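Local coordinates for protein PpiC-type peptidyl-prolyl cis-trans isomerase (Novosphingobium aromaticivorans, PDB 3GPK) that probably speeds the cis-trans isomerisation of peptide bonds before proline, through the parvulin-type (PpiC) domain of a longer periplasmic rotamase, the part modelled here, at residues A[68-71]-A[72-75]; A[89-93]-A[94-98]. One frame throughout, in Å; residues are numbered along the deposited sequence.

Interaction 1. Residues A[68-71]-A[72-75]. With SO4 (sulfate ion), chain C.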
loop_
_atom_site.group_PDB
_atom_site.type_symbol
_atom_site.label_atom_id
_atom_site.label_comp_id
_atom_site.label_asym_id
_atom_site.label_seq_id
_atom_site.Cartn_x
_atom_site.Cartn_y
_atom_site.Cartn_z
ATOM N N GLN A 68 -11.357 -6.267 0.378
ATOM C CA GLN A 68 -11.611 -4.830 0.263
ATOM C C GLN A 68 -10.660 -4.180 -0.736
ATOM O O GLN A 68 -10.876 -3.048 -1.172
ATOM C CB GLN A 68 -11.442 -4.137 1.616
ATOM C CG GLN A 68 -12.405 -4.603 2.675
ATOM C CD GLN A 68 -12.283 -3.806 3.955
ATOM O OE1 GLN A 68 -12.629 -2.620 4.003
ATOM N NE2 GLN A 68 -11.787 -4.448 4.998
ATOM N N LEU A 69 -9.599 -4.893 -1.085
ATOM C CA LEU A 69 -8.611 -4.377 -2.026
ATOM C C LEU A 69 -8.836 -4.890 -3.437
ATOM O O LEU A 69 -9.418 -5.952 -3.634
ATOM C CB LEU A 69 -7.202 -4.799 -1.598
ATOM C CG LEU A 69 -6.618 -4.196 -0.324
ATOM C CD1 LEU A 69 -5.347 -4.942 0.032
ATOM C CD2 LEU A 69 -6.341 -2.711 -0.536
ATOM N N PRO A 70 -8.384 -4.127 -4.441
ATOM C CA PRO A 70 -8.558 -4.590 -5.813
ATOM C C PRO A 70 -7.652 -5.808 -5.951
ATOM O O PRO A 70 -6.663 -5.937 -5.237
ATOM C CB PRO A 70 -8.087 -3.399 -6.641
ATOM C CG PRO A 70 -7.064 -2.755 -5.760
ATOM C CD PRO A 70 -7.729 -2.808 -4.407
ATOM N N THR A 71 -7.996 -6.703 -6.865
ATOM C CA THR A 71 -7.235 -7.924 -7.067
ATOM C C THR A 71 -5.711 -7.782 -7.043
ATOM O O THR A 71 -5.032 -8.523 -6.327
ATOM C CB THR A 71 -7.666 -8.585 -8.381
ATOM O OG1 THR A 71 -9.065 -8.887 -8.305
ATOM C CG2 THR A 71 -6.883 -9.867 -8.632
ATOM N N GLU A 72 -5.186 -6.831 -7.813
ATOM C CA GLU A 72 -3.740 -6.610 -7.897
ATOM C C GLU A 72 -3.113 -6.370 -6.529
ATOM O O GLU A 72 -2.051 -6.904 -6.225
ATOM C CB GLU A 72 -3.420 -5.411 -8.798
ATOM C CG GLU A 72 -3.798 -5.561 -10.270
ATOM C CD GLU A 72 -5.298 -5.569 -10.502
ATOM O OE1 GLU A 72 -6.015 -4.794 -9.834
ATOM O OE2 GLU A 72 -5.756 -6.348 -11.365
ATOM N N LEU A 73 -3.768 -5.559 -5.706
ATOM C CA LEU A 73 -3.237 -5.267 -4.382
ATOM C C LEU A 73 -3.521 -6.370 -3.370
ATOM O O LEU A 73 -2.713 -6.622 -2.471
ATOM C CB LEU A 73 -3.791 -3.929 -3.887
ATOM C CG LEU A 73 -3.484 -2.764 -4.832
ATOM C CD1 LEU A 73 -4.074 -1.481 -4.274
ATOM C CD2 LEU A 73 -1.978 -2.625 -5.010
ATOM N N ALA A 74 -4.664 -7.034 -3.520
ATOM C CA ALA A 74 -5.041 -8.124 -2.624
ATOM C C ALA A 74 -4.064 -9.288 -2.764
ATOM O O ALA A 74 -3.591 -9.846 -1.770
ATOM C CB ALA A 74 -6.456 -8.594 -2.944
ATOM N N THR A 75 -3.759 -9.654 -4.004
ATOM C CA THR A 75 -2.841 -10.755 -4.246
ATOM C C THR A 75 -1.409 -10.403 -3.825
ATOM O O THR A 75 -0.635 -11.287 -3.463
ATOM C CB THR A 75 -2.875 -11.199 -5.733
ATOM O OG1 THR A 75 -2.575 -10.091 -6.585
ATOM C CG2 THR A 75 -4.255 -11.743 -6.090
HETATM S S SO4 C . -11.154 -8.178 -11.222
HETATM O O1 SO4 C . -12.474 -8.755 -10.895
HETATM O O2 SO4 C . -11.022 -6.859 -10.573
HETATM O O3 SO4 C . -10.096 -9.084 -10.734
HETATM O O4 SO4 C . -11.021 -8.012 -12.685
#
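Leu-73 carries CG anti to its carbonyl carbon (chi1 -57°), and this, with chi2 extended beyond it, lays CD1 across the ring of Pro-70, where it meets CG at 3.6 Å; CD of the same ring lies a little farther off. Ring and leucine cross obliquely: the ring covers CB, CG and the CD1 branch, while CD2 faces the sheet. At Thr-75 the first torsion (57°) sets OG1 between the backbone N and the carbonyl carbon, close to the preceding turn. From there OG1 gives a hydrogen bond to Thr-71 O at 2.9 Å, tilted 29° from the carbonyl plane, while Thr-75 N also donates to this oxygen, so two donors grip one carbonyl. This is the first turn of helix 71-79 of the parvulin-type domain, with Pro-70 at the N-cap position. Pro-70 O takes the helical bond from Ala-74 N at 2.9 Å and a weak, bent one from Leu-73 N. Replacing Pro-70 by a glycine removes the ring and would probably leave Leu-73 CD1 and CG without their cover on this side and the chain entering the helix freer to flex. Leu-69, one residue earlier, lies against the turn, its CB 4.1 Å from Ala-74 CB and its CD1 near Leu-73 O. On the outer side Thr-71 OG1 donates to O3 of a sulfate ion at 2.6 Å; the ion, probably from the crystallisation liquor, is also bound by Arg-92. Leu-73 also touches Leu-98 and Glu-12 of the sheet.

Interaction 2. Residues A[89-93]-A[94-98]. With SO4 (sulfate ion), chain C.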
loop_
_atom_site.group_PDB
_atom_site.type_symbol
_atom_site.label_atom_id
_atom_site.label_comp_id
_atom_site.label_asym_id
_atom_site.label_seq_id
_atom_site.Cartn_x
_atom_site.Cartn_y
_atom_site.Cartn_z
ATOM N N VAL A 89 2.751 -1.371 -7.587
ATOM C CA VAL A 89 1.865 -2.370 -8.167
ATOM C C VAL A 89 0.856 -1.667 -9.062
ATOM O O VAL A 89 0.151 -0.761 -8.611
ATOM C CB VAL A 89 1.085 -3.133 -7.073
ATOM C CG1 VAL A 89 0.157 -4.158 -7.708
ATOM C CG2 VAL A 89 2.049 -3.812 -6.115
ATOM N N GLU A 90 0.778 -2.077 -10.325
ATOM C CA GLU A 90 -0.176 -1.454 -11.234
ATOM C C GLU A 90 -1.610 -1.861 -10.929
ATOM O O GLU A 90 -1.883 -3.022 -10.640
ATOM C CB GLU A 90 0.120 -1.824 -12.697
ATOM C CG GLU A 90 -0.902 -1.224 -13.658
ATOM C CD GLU A 90 -0.648 -1.550 -15.121
ATOM O OE1 GLU A 90 0.149 -2.465 -15.411
ATOM O OE2 GLU A 90 -1.265 -0.889 -15.982
ATOM N N ILE A 91 -2.513 -0.887 -10.975
ATOM C CA ILE A 91 -3.938 -1.142 -10.792
ATOM C C ILE A 91 -4.599 -0.358 -11.916
ATOM O O ILE A 91 -3.932 0.400 -12.611
ATOM C CB ILE A 91 -4.474 -0.682 -9.413
ATOM C CG1 ILE A 91 -4.203 0.807 -9.189
ATOM C CG2 ILE A 91 -3.852 -1.539 -8.320
ATOM C CD1 ILE A 91 -4.807 1.331 -7.908
ATOM N N ARG A 92 -5.899 -0.528 -12.112
ATOM C CA ARG A 92 -6.551 0.165 -13.213
ATOM C C ARG A 92 -6.261 1.658 -13.331
ATOM O O ARG A 92 -5.933 2.140 -14.413
ATOM C CB ARG A 92 -8.064 -0.055 -13.163
ATOM C CG ARG A 92 -8.478 -1.502 -13.322
ATOM C CD ARG A 92 -9.975 -1.614 -13.557
ATOM N NE ARG A 92 -10.397 -2.999 -13.739
ATOM C CZ ARG A 92 -10.372 -3.919 -12.780
ATOM N NH1 ARG A 92 -9.946 -3.599 -11.563
ATOM N NH2 ARG A 92 -10.770 -5.158 -13.038
ATOM N N GLY A 93 -6.361 2.387 -12.225
ATOM C CA GLY A 93 -6.149 3.824 -12.272
ATOM C C GLY A 93 -4.762 4.385 -12.024
ATOM O O GLY A 93 -4.597 5.604 -11.959
ATOM N N GLY A 94 -3.769 3.515 -11.892
ATOM C CA GLY A 94 -2.416 3.987 -11.650
ATOM C C GLY A 94 -1.542 2.956 -10.963
ATOM O O GLY A 94 -1.546 1.784 -11.342
ATOM N N PHE A 95 -0.797 3.390 -9.945
ATOM C CA PHE A 95 0.103 2.506 -9.208
ATOM C C PHE A 95 0.007 2.737 -7.713
ATOM O O PHE A 95 -0.211 3.855 -7.270
ATOM C CB PHE A 95 1.555 2.751 -9.618
ATOM C CG PHE A 95 1.852 2.402 -11.041
ATOM C CD1 PHE A 95 2.154 1.090 -11.399
ATOM C CD2 PHE A 95 1.808 3.378 -12.030
ATOM C CE1 PHE A 95 2.411 0.750 -12.730
ATOM C CE2 PHE A 95 2.061 3.049 -13.363
ATOM C CZ PHE A 95 2.363 1.732 -13.708
ATOM N N SER A 96 0.184 1.671 -6.944
ATOM C CA SER A 96 0.154 1.772 -5.493
ATOM C C SER A 96 1.395 1.142 -4.885
ATOM O O SER A 96 1.953 0.182 -5.428
ATOM C CB SER A 96 -1.071 1.070 -4.909
ATOM O OG SER A 96 -2.257 1.765 -5.232
ATOM N N ILE A 97 1.831 1.721 -3.771
ATOM C CA ILE A 97 2.956 1.220 -3.003
ATOM C C ILE A 97 2.300 0.793 -1.694
ATOM O O ILE A 97 1.534 1.554 -1.105
ATOM C CB ILE A 97 3.999 2.322 -2.707
ATOM C CG1 ILE A 97 4.559 2.879 -4.019
ATOM C CG2 ILE A 97 5.135 1.750 -1.847
ATOM C CD1 ILE A 97 5.454 4.106 -3.824
ATOM N N LEU A 98 2.582 -0.424 -1.246
ATOM C CA LEU A 98 1.988 -0.908 -0.007
ATOM C C LEU A 98 3.017 -1.112 1.089
ATOM O O LEU A 98 4.191 -1.374 0.825
ATOM C CB LEU A 98 1.267 -2.236 -0.246
ATOM C CG LEU A 98 0.183 -2.279 -1.315
ATOM C CD1 LEU A 98 -0.317 -3.712 -1.428
ATOM C CD2 LEU A 98 -0.956 -1.317 -0.967
HETATM S S SO4 C . -11.154 -8.178 -11.222
HETATM O O1 SO4 C . -12.474 -8.755 -10.895
HETATM O O2 SO4 C . -11.022 -6.859 -10.573
HETATM O O3 SO4 C . -10.096 -9.084 -10.734
HETATM O O4 SO4 C . -11.021 -8.012 -12.685
#
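Glu-90 and Phe-95 face each other as a non-hydrogen-bonded antiparallel pair, with CA atoms 4.5 Å apart. Followed outward, the glutamate first sets CB against Phe-95 CE1 at 3.4 Å, an oblique approach to the ring. With CG anti to the backbone N (chi1 178°), the next carbon runs past the same CE1 and lies 3.9 Å from Gly-94 O. The chain stays extended to its carboxylate, whose plane is turned 32° from the phenyl ring, and OE2 ends in a salt bridge to Lys-22 NZ. That lysine also donates to Ile-91 O and Arg-92 O, so its ammonium group ties the glutamate to the turn. The hairpin has a type I turn from Ile-91 to Gly-94, and flanking pairs set its register: Ile-91 N donates to Gly-94 O at 2.9 Å, while Val-89 and Ser-96 exchange two bonds. Gly-94 N returns to Ile-91 O at 3.2 Å from above the carbonyl plane. At Gly-94 the backbone angles leave no room for a side chain, since a CB would collide with Gly-93 O. On the face of Val-89 and Ser-96, Ile-91 brings CD1 to 3.7 Å from Ser-96 OG, which is hydrogen-bonded to Glu-12 OE2. Arg-92, at the turn, sends NH2 to sulfate O2 at 3.0 Å and makes a weak bond to O4; the sulfur lies in the guanidinium plane, at its edge. Phe-95 packs against helix 22-37, edge-to-face with Phe-26, whereas Val-89, Ile-91 and Ser-96 meet Leu-73 of helix 71-79, and strand 94-104 pairs on with strand 7-16.

From the N terminus the chain first lays down strand 7-16, helices 22-37 and 42-49 and strand 60-64, then reaches interaction 1, where residues 68-75 turn from a loop into helix 71-79. Interaction 2 follows in series: strand 85-91 leads into the turn and strand 94-104 comes back, closing the hairpin. Neither contact encloses or crosses the other. They meet in space, about 10 Å apart, centre to centre, where Leu-73 CG packs 3.7 Å from Ile-91 CG2 and Glu-72 CG lies beside Glu-90 O. One sulfate ion also touches both. Where they meet, helix 71-79 packs on one face of the antiparallel sheet.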